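Local coordinates for protein dihydroxyacetone kinase (Citrobacter freundii, PDB 1UN8) that phosphorylates dihydroxyacetone with ATP and a divalent metal ion, giving dihydroxyacetone phosphate in the oxidative route of glycerol fermentation, at residues A84-Q96 with G113-A125. Residues are numbered along the deposited sequence; the frame is centred on the assembly and turned at random.
Sequences ASPSVDAVLTAIQ and GDRLNFGLAAEKA
Val91 and Ala121 meet where helices 88-96 and 113-125 pass, their axes 8.0 Å apart and crossing at -49°. The CB of Ala121 is a low bump, and Val91 CG1 presses on it at 3.4 Å. With CG1 anti to the backbone N (chi1 180°), this methyl wedges between Ala121 CB and Phe118 CD2. Val91 CG2 stands over the centre of the Phe118 ring, 3.8 Å from the centroid, in a CH-pi contact. Val88 drops CG1 into the hollow between Leu120 and Ala121, 3.8 Å from Leu120 CG. Its CG2 lies against the Asn117 amide. Further along, Leu92 CD1 and Ile95 CG2 both rest on Ala125 CB. Asn117 ND2 donates to Pro86 O, which lies in the plane of the Asn117 amide. The modelled 2.5 Å between ND2 and O is too tight, so the exact length is doubtful. Ser85 OG donates to Asp114 OD1 from above the carboxylate plane; Asp114 is a substrate-binding residue, so this bond probably helps to position it. Both helices belong to the DhaK domain and pack side by side on one sheet. Pro86 touches strand 76-80, Ile95 and Phe118 strand 104-109, and Ala125 strand 132-137. Beyond helix 113-125, Leu120 packs on Ser437 of the second subunit.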
ATOM      1  N   ALA A  84       3.407 -18.284  -9.522  1.00 41.69           N
ATOM      2  CA  ALA A  84       3.882 -19.525 -10.138  1.00 41.89           C
ATOM      3  C   ALA A  84       5.346 -19.743  -9.777  1.00 42.67           C
ATOM      4  O   ALA A  84       6.165 -18.830  -9.900  1.00 43.20           O
ATOM      5  CB  ALA A  84       3.726 -19.444 -11.639  1.00 41.21           C
ATOM      6  N   SER A  85       5.672 -20.952  -9.334  1.00 43.01           N
ATOM      7  CA  SER A  85       7.041 -21.280  -8.940  1.00 43.84           C
ATOM      8  C   SER A  85       8.066 -21.107 -10.059  1.00 43.42           C
ATOM      9  O   SER A  85       7.760 -21.320 -11.238  1.00 42.39           O
ATOM     10  CB  SER A  85       7.118 -22.728  -8.435  1.00 43.47           C
ATOM     11  OG  SER A  85       6.401 -22.907  -7.232  1.00 45.81           O
ATOM     12  N   PRO A  86       9.307 -20.729  -9.695  1.00 43.29           N
ATOM     13  CA  PRO A  86      10.390 -20.539 -10.667  1.00 43.65           C
ATOM     14  C   PRO A  86      10.748 -21.930 -11.193  1.00 44.14           C
ATOM     15  O   PRO A  86      10.404 -22.931 -10.564  1.00 44.41           O
ATOM     16  CB  PRO A  86      11.525 -19.957  -9.825  1.00 43.91           C
ATOM     17  CG  PRO A  86      10.849 -19.422  -8.589  1.00 44.61           C
ATOM     18  CD  PRO A  86       9.773 -20.436  -8.332  1.00 43.47           C
ATOM     19  N   SER A  87      11.423 -22.004 -12.334  1.00 44.52           N
ATOM     20  CA  SER A  87      11.805 -23.301 -12.901  1.00 44.72           C
ATOM     21  C   SER A  87      13.018 -23.874 -12.165  1.00 45.62           C
ATOM     22  O   SER A  87      13.757 -23.136 -11.515  1.00 44.77           O
ATOM     23  CB  SER A  87      12.157 -23.145 -14.375  1.00 43.74           C
ATOM     24  OG  SER A  87      13.382 -22.447 -14.514  1.00 46.51           O
ATOM     25  N   VAL A  88      13.217 -25.189 -12.265  1.00 46.47           N
ATOM     26  CA  VAL A  88      14.358 -25.834 -11.620  1.00 48.76           C
ATOM     27  C   VAL A  88      15.645 -25.192 -12.157  1.00 49.96           C
ATOM     28  O   VAL A  88      16.564 -24.855 -11.409  1.00 49.04           O
ATOM     29  CB  VAL A  88      14.375 -27.347 -11.924  1.00 49.43           C
ATOM     30  CG1 VAL A  88      15.572 -28.008 -11.256  1.00 50.53           C
ATOM     31  CG2 VAL A  88      13.092 -27.980 -11.435  1.00 50.92           C
ATOM     32  N   ASP A  89      15.673 -25.016 -13.471  1.00 51.63           N
ATOM     33  CA  ASP A  89      16.795 -24.410 -14.167  1.00 53.30           C
ATOM     34  C   ASP A  89      17.145 -23.066 -13.530  1.00 53.04           C
ATOM     35  O   ASP A  89      18.312 -22.769 -13.231  1.00 52.98           O
ATOM     36  CB  ASP A  89      16.403 -24.189 -15.621  1.00 57.91           C
ATOM     37  CG  ASP A  89      17.524 -24.488 -16.579  1.00 62.79           C
ATOM     38  OD1 ASP A  89      18.620 -23.887 -16.433  1.00 65.68           O
ATOM     39  OD2 ASP A  89      17.301 -25.334 -17.480  1.00 66.50           O
ATOM     40  N   ALA A  90      16.119 -22.250 -13.327  1.00 50.89           N
ATOM     41  CA  ALA A  90      16.319 -20.944 -12.745  1.00 49.78           C
ATOM     42  C   ALA A  90      16.987 -21.019 -11.382  1.00 49.23           C
ATOM     43  O   ALA A  90      17.975 -20.325 -11.132  1.00 51.76           O
ATOM     44  CB  ALA A  90      14.983 -20.217 -12.641  1.00 50.04           C
ATOM     45  N   VAL A  91      16.459 -21.861 -10.496  1.00 47.69           N
ATOM     46  CA  VAL A  91      17.009 -21.963  -9.157  1.00 47.06           C
ATOM     47  C   VAL A  91      18.466 -22.390  -9.198  1.00 47.17           C
ATOM     48  O   VAL A  91      19.308 -21.824  -8.499  1.00 45.66           O
ATOM     49  CB  VAL A  91      16.203 -22.956  -8.276  1.00 47.56           C
ATOM     50  CG1 VAL A  91      16.824 -23.043  -6.874  1.00 44.78           C
ATOM     51  CG2 VAL A  91      14.758 -22.499  -8.167  1.00 45.54           C
ATOM     52  N   LEU A  92      18.766 -23.381 -10.028  1.00 47.65           N
ATOM     53  CA  LEU A  92      20.136 -23.865 -10.136  1.00 49.43           C
ATOM     54  C   LEU A  92      21.049 -22.713 -10.548  1.00 50.73           C
ATOM     55  O   LEU A  92      22.069 -22.446  -9.900  1.00 50.72           O
ATOM     56  CB  LEU A  92      20.221 -24.993 -11.168  1.00 48.22           C
ATOM     57  CG  LEU A  92      21.593 -25.662 -11.305  1.00 47.71           C
ATOM     58  CD1 LEU A  92      22.097 -26.089  -9.928  1.00 46.52           C
ATOM     59  CD2 LEU A  92      21.492 -26.862 -12.248  1.00 45.64           C
ATOM     60  N   THR A  93      20.666 -22.029 -11.625  1.00 50.02           N
ATOM     61  CA  THR A  93      21.426 -20.905 -12.140  1.00 49.53           C
ATOM     62  C   THR A  93      21.810 -19.928 -11.044  1.00 51.35           C
ATOM     63  O   THR A  93      22.926 -19.408 -11.033  1.00 53.22           O
ATOM     64  CB  THR A  93      20.627 -20.166 -13.207  1.00 49.39           C
ATOM     65  OG1 THR A  93      20.365 -21.057 -14.295  1.00 48.37           O
ATOM     66  CG2 THR A  93      21.389 -18.959 -13.711  1.00 48.93           C
ATOM     67  N   ALA A  94      20.892 -19.667 -10.122  1.00 52.31           N
ATOM     68  CA  ALA A  94      21.186 -18.745  -9.028  1.00 52.78           C
ATOM     69  C   ALA A  94      22.234 -19.323  -8.077  1.00 53.26           C
ATOM     70  O   ALA A  94      23.131 -18.621  -7.628  1.00 53.04           O
ATOM     71  CB  ALA A  94      19.909 -18.429  -8.262  1.00 53.16           C
ATOM     72  N   ILE A  95      22.102 -20.606  -7.769  1.00 54.23           N
ATOM     73  CA  ILE A  95      23.022 -21.284  -6.861  1.00 54.86           C
ATOM     74  C   ILE A  95      24.448 -21.176  -7.405  1.00 55.30           C
ATOM     75  O   ILE A  95      25.355 -20.700  -6.718  1.00 54.64           O
ATOM     76  CB  ILE A  95      22.635 -22.795  -6.697  1.00 56.24           C
ATOM     77  CG1 ILE A  95      21.504 -22.955  -5.671  1.00 55.80           C
ATOM     78  CG2 ILE A  95      23.849 -23.600  -6.231  1.00 55.51           C
ATOM     79  CD1 ILE A  95      20.369 -21.975  -5.842  1.00 60.93           C
ATOM     80  N   GLN A  96      24.631 -21.617  -8.647  1.00 55.86           N
ATOM     81  CA  GLN A  96      25.928 -21.581  -9.307  1.00 56.26           C
ATOM     82  C   GLN A  96      26.464 -20.163  -9.456  1.00 56.98           C
ATOM     83  O   GLN A  96      27.677 -19.945  -9.462  1.00 59.05           O
ATOM     84  CB  GLN A  96      25.824 -22.178 -10.703  1.00 56.81           C
ATOM     85  CG  GLN A  96      25.388 -23.613 -10.746  1.00 58.32           C
ATOM     86  CD  GLN A  96      25.989 -24.325 -11.934  1.00 59.75           C
ATOM     87  OE1 GLN A  96      27.186 -24.632 -11.942  1.00 61.13           O
ATOM     88  NE2 GLN A  96      25.174 -24.575 -12.955  1.00 59.67           N
ATOM     89  N   GLY A 113       5.110 -26.514  -5.416  1.00 41.43           N
ATOM     90  CA  GLY A 113       5.883 -26.027  -6.547  1.00 40.86           C
ATOM     91  C   GLY A 113       7.288 -25.582  -6.177  1.00 40.26           C
ATOM     92  O   GLY A 113       8.254 -25.949  -6.838  1.00 39.58           O
ATOM     93  N   ASP A 114       7.413 -24.791  -5.121  1.00 40.08           N
ATOM     94  CA  ASP A 114       8.719 -24.320  -4.699  1.00 42.00           C
ATOM     95  C   ASP A 114       9.567 -25.421  -4.085  1.00 43.35           C
ATOM     96  O   ASP A 114      10.763 -25.511  -4.355  1.00 44.81           O
ATOM     97  CB  ASP A 114       8.581 -23.174  -3.701  1.00 42.13           C
ATOM     98  CG  ASP A 114       8.010 -21.934  -4.328  1.00 42.68           C
ATOM     99  OD1 ASP A 114       7.995 -21.881  -5.578  1.00 43.60           O
ATOM    100  OD2 ASP A 114       7.582 -21.022  -3.582  1.00 42.21           O
ATOM    101  N   ARG A 115       8.948 -26.254  -3.259  1.00 43.39           N
ATOM    102  CA  ARG A 115       9.657 -27.343  -2.611  1.00 43.73           C
ATOM    103  C   ARG A 115      10.226 -28.298  -3.648  1.00 44.49           C
ATOM    104  O   ARG A 115      11.386 -28.694  -3.569  1.00 44.58           O
ATOM    105  CB  ARG A 115       8.712 -28.090  -1.668  1.00 44.29           C
ATOM    106  CG  ARG A 115       8.231 -27.235  -0.501  1.00 43.99           C
ATOM    107  CD  ARG A 115       7.237 -27.960   0.383  1.00 42.90           C
ATOM    108  NE  ARG A 115       7.671 -29.304   0.754  1.00 42.34           N
ATOM    109  CZ  ARG A 115       7.375 -29.884   1.913  1.00 43.57           C
ATOM    110  NH1 ARG A 115       6.649 -29.239   2.822  1.00 43.59           N
ATOM    111  NH2 ARG A 115       7.796 -31.109   2.169  1.00 42.80           N
ATOM    112  N   LEU A 116       9.415 -28.659  -4.629  1.00 44.37           N
ATOM    113  CA  LEU A 116       9.871 -29.570  -5.661  1.00 43.61           C
ATOM    114  C   LEU A 116      10.906 -28.944  -6.596  1.00 43.30           C
ATOM    115  O   LEU A 116      11.875 -29.595  -6.971  1.00 43.80           O
ATOM    116  CB  LEU A 116       8.685 -30.080  -6.482  1.00 41.15           C
ATOM    117  CG  LEU A 116       7.649 -30.902  -5.720  1.00 41.93           C
ATOM    118  CD1 LEU A 116       6.624 -31.444  -6.697  1.00 41.34           C
ATOM    119  CD2 LEU A 116       8.326 -32.047  -4.981  1.00 39.78           C
ATOM    120  N   ASN A 117      10.714 -27.687  -6.976  1.00 43.13           N
ATOM    121  CA  ASN A 117      11.660 -27.070  -7.893  1.00 42.53           C
ATOM    122  C   ASN A 117      12.967 -26.644  -7.265  1.00 42.59           C
ATOM    123  O   ASN A 117      14.018 -26.831  -7.868  1.00 42.91           O
ATOM    124  CB  ASN A 117      11.021 -25.904  -8.632  1.00 41.18           C
ATOM    125  CG  ASN A 117      10.229 -26.364  -9.833  1.00 42.04           C
ATOM    126  OD1 ASN A 117       9.957 -27.559  -9.999  1.00 43.44           O
ATOM    127  ND2 ASN A 117       9.850 -25.416 -10.684  1.00 38.58           N
ATOM    128  N   PHE A 118      12.923 -26.065  -6.073  1.00 42.77           N
ATOM    129  CA  PHE A 118      14.163 -25.683  -5.420  1.00 43.62           C
ATOM    130  C   PHE A 118      14.843 -26.988  -5.008  1.00 44.67           C
ATOM    131  O   PHE A 118      16.065 -27.079  -4.993  1.00 45.97           O
ATOM    132  CB  PHE A 118      13.906 -24.830  -4.175  1.00 43.33           C
ATOM    133  CG  PHE A 118      13.618 -23.387  -4.462  1.00 43.85           C
ATOM    134  CD1 PHE A 118      12.390 -22.992  -4.973  1.00 44.95           C
ATOM    135  CD2 PHE A 118      14.578 -22.416  -4.204  1.00 45.11           C
ATOM    136  CE1 PHE A 118      12.121 -21.649  -5.223  1.00 44.15           C
ATOM    137  CE2 PHE A 118      14.320 -21.071  -4.449  1.00 44.58           C
ATOM    138  CZ  PHE A 118      13.092 -20.685  -4.958  1.00 45.17           C
ATOM    139  N   GLY A 119      14.037 -27.995  -4.683  1.00 44.49           N
ATOM    140  CA  GLY A 119      14.569 -29.280  -4.270  1.00 45.77           C
ATOM    141  C   GLY A 119      15.368 -29.984  -5.357  1.00 46.44           C
ATOM    142  O   GLY A 119      16.516 -30.369  -5.131  1.00 46.92           O
ATOM    143  N   LEU A 120      14.778 -30.176  -6.532  1.00 46.11           N
ATOM    144  CA  LEU A 120      15.519 -30.824  -7.601  1.00 46.93           C
ATOM    145  C   LEU A 120      16.761 -29.979  -7.893  1.00 48.17           C
ATOM    146  O   LEU A 120      17.814 -30.511  -8.244  1.00 48.57           O
ATOM    147  CB  LEU A 120      14.668 -30.955  -8.862  1.00 44.56           C
ATOM    148  CG  LEU A 120      15.369 -31.603 -10.064  1.00 44.78           C
ATOM    149  CD1 LEU A 120      16.149 -32.838  -9.630  1.00 43.61           C
ATOM    150  CD2 LEU A 120      14.328 -31.973 -11.118  1.00 42.97           C
ATOM    151  N   ALA A 121      16.639 -28.666  -7.725  1.00 47.27           N
ATOM    152  CA  ALA A 121      17.762 -27.767  -7.961  1.00 49.00           C
ATOM    153  C   ALA A 121      18.900 -28.050  -6.980  1.00 48.78           C
ATOM    154  O   ALA A 121      20.056 -28.154  -7.376  1.00 49.36           O
ATOM    155  CB  ALA A 121      17.315 -26.308  -7.835  1.00 48.62           C
ATOM    156  N   ALA A 122      18.566 -28.157  -5.701  1.00 48.89           N
ATOM    157  CA  ALA A 122      19.559 -28.437  -4.677  1.00 49.55           C
ATOM    158  C   ALA A 122      20.268 -29.758  -4.995  1.00 50.86           C
ATOM    159  O   ALA A 122      21.487 -29.878  -4.839  1.00 50.59           O
ATOM    160  CB  ALA A 122      18.887 -28.519  -3.312  1.00 47.28           C
ATOM    161  N   GLU A 123      19.490 -30.739  -5.445  1.00 51.12           N
ATOM    162  CA  GLU A 123      20.029 -32.046  -5.776  1.00 52.11           C
ATOM    163  C   GLU A 123      21.006 -31.959  -6.925  1.00 53.42           C
ATOM    164  O   GLU A 123      22.079 -32.559  -6.879  1.00 55.74           O
ATOM    165  CB  GLU A 123      18.901 -33.020  -6.129  1.00 50.75           C
ATOM    166  CG  GLU A 123      17.996 -33.313  -4.956  1.00 50.46           C
ATOM    167  CD  GLU A 123      18.760 -33.896  -3.788  1.00 52.31           C
ATOM    168  OE1 GLU A 123      18.373 -33.634  -2.625  1.00 52.01           O
ATOM    169  OE2 GLU A 123      19.748 -34.625  -4.033  1.00 53.15           O
ATOM    170  N   LYS A 124      20.640 -31.217  -7.961  1.00 53.87           N
ATOM    171  CA  LYS A 124      21.515 -31.064  -9.114  1.00 53.15           C
ATOM    172  C   LYS A 124      22.748 -30.258  -8.729  1.00 53.29           C
ATOM    173  O   LYS A 124      23.817 -30.415  -9.322  1.00 54.54           O
ATOM    174  CB  LYS A 124      20.780 -30.369 -10.264  1.00 52.08           C
ATOM    175  CG  LYS A 124      19.753 -31.237 -10.945  1.00 51.79           C
ATOM    176  CD  LYS A 124      19.285 -30.610 -12.247  1.00 52.58           C
ATOM    177  CE  LYS A 124      18.425 -31.597 -13.035  1.00 55.21           C
ATOM    178  NZ  LYS A 124      18.094 -31.089 -14.396  1.00 56.91           N
ATOM    179  N   ALA A 125      22.595 -29.402  -7.727  1.00 52.19           N
ATOM    180  CA  ALA A 125      23.693 -28.566  -7.272  1.00 52.78           C
ATOM    181  C   ALA A 125      24.694 -29.417  -6.508  1.00 53.09           C
ATOM    182  O   ALA A 125      25.905 -29.280  -6.674  1.00 52.56           O
ATOM    183  CB  ALA A 125      23.167 -27.449  -6.380  1.00 51.03           C
TER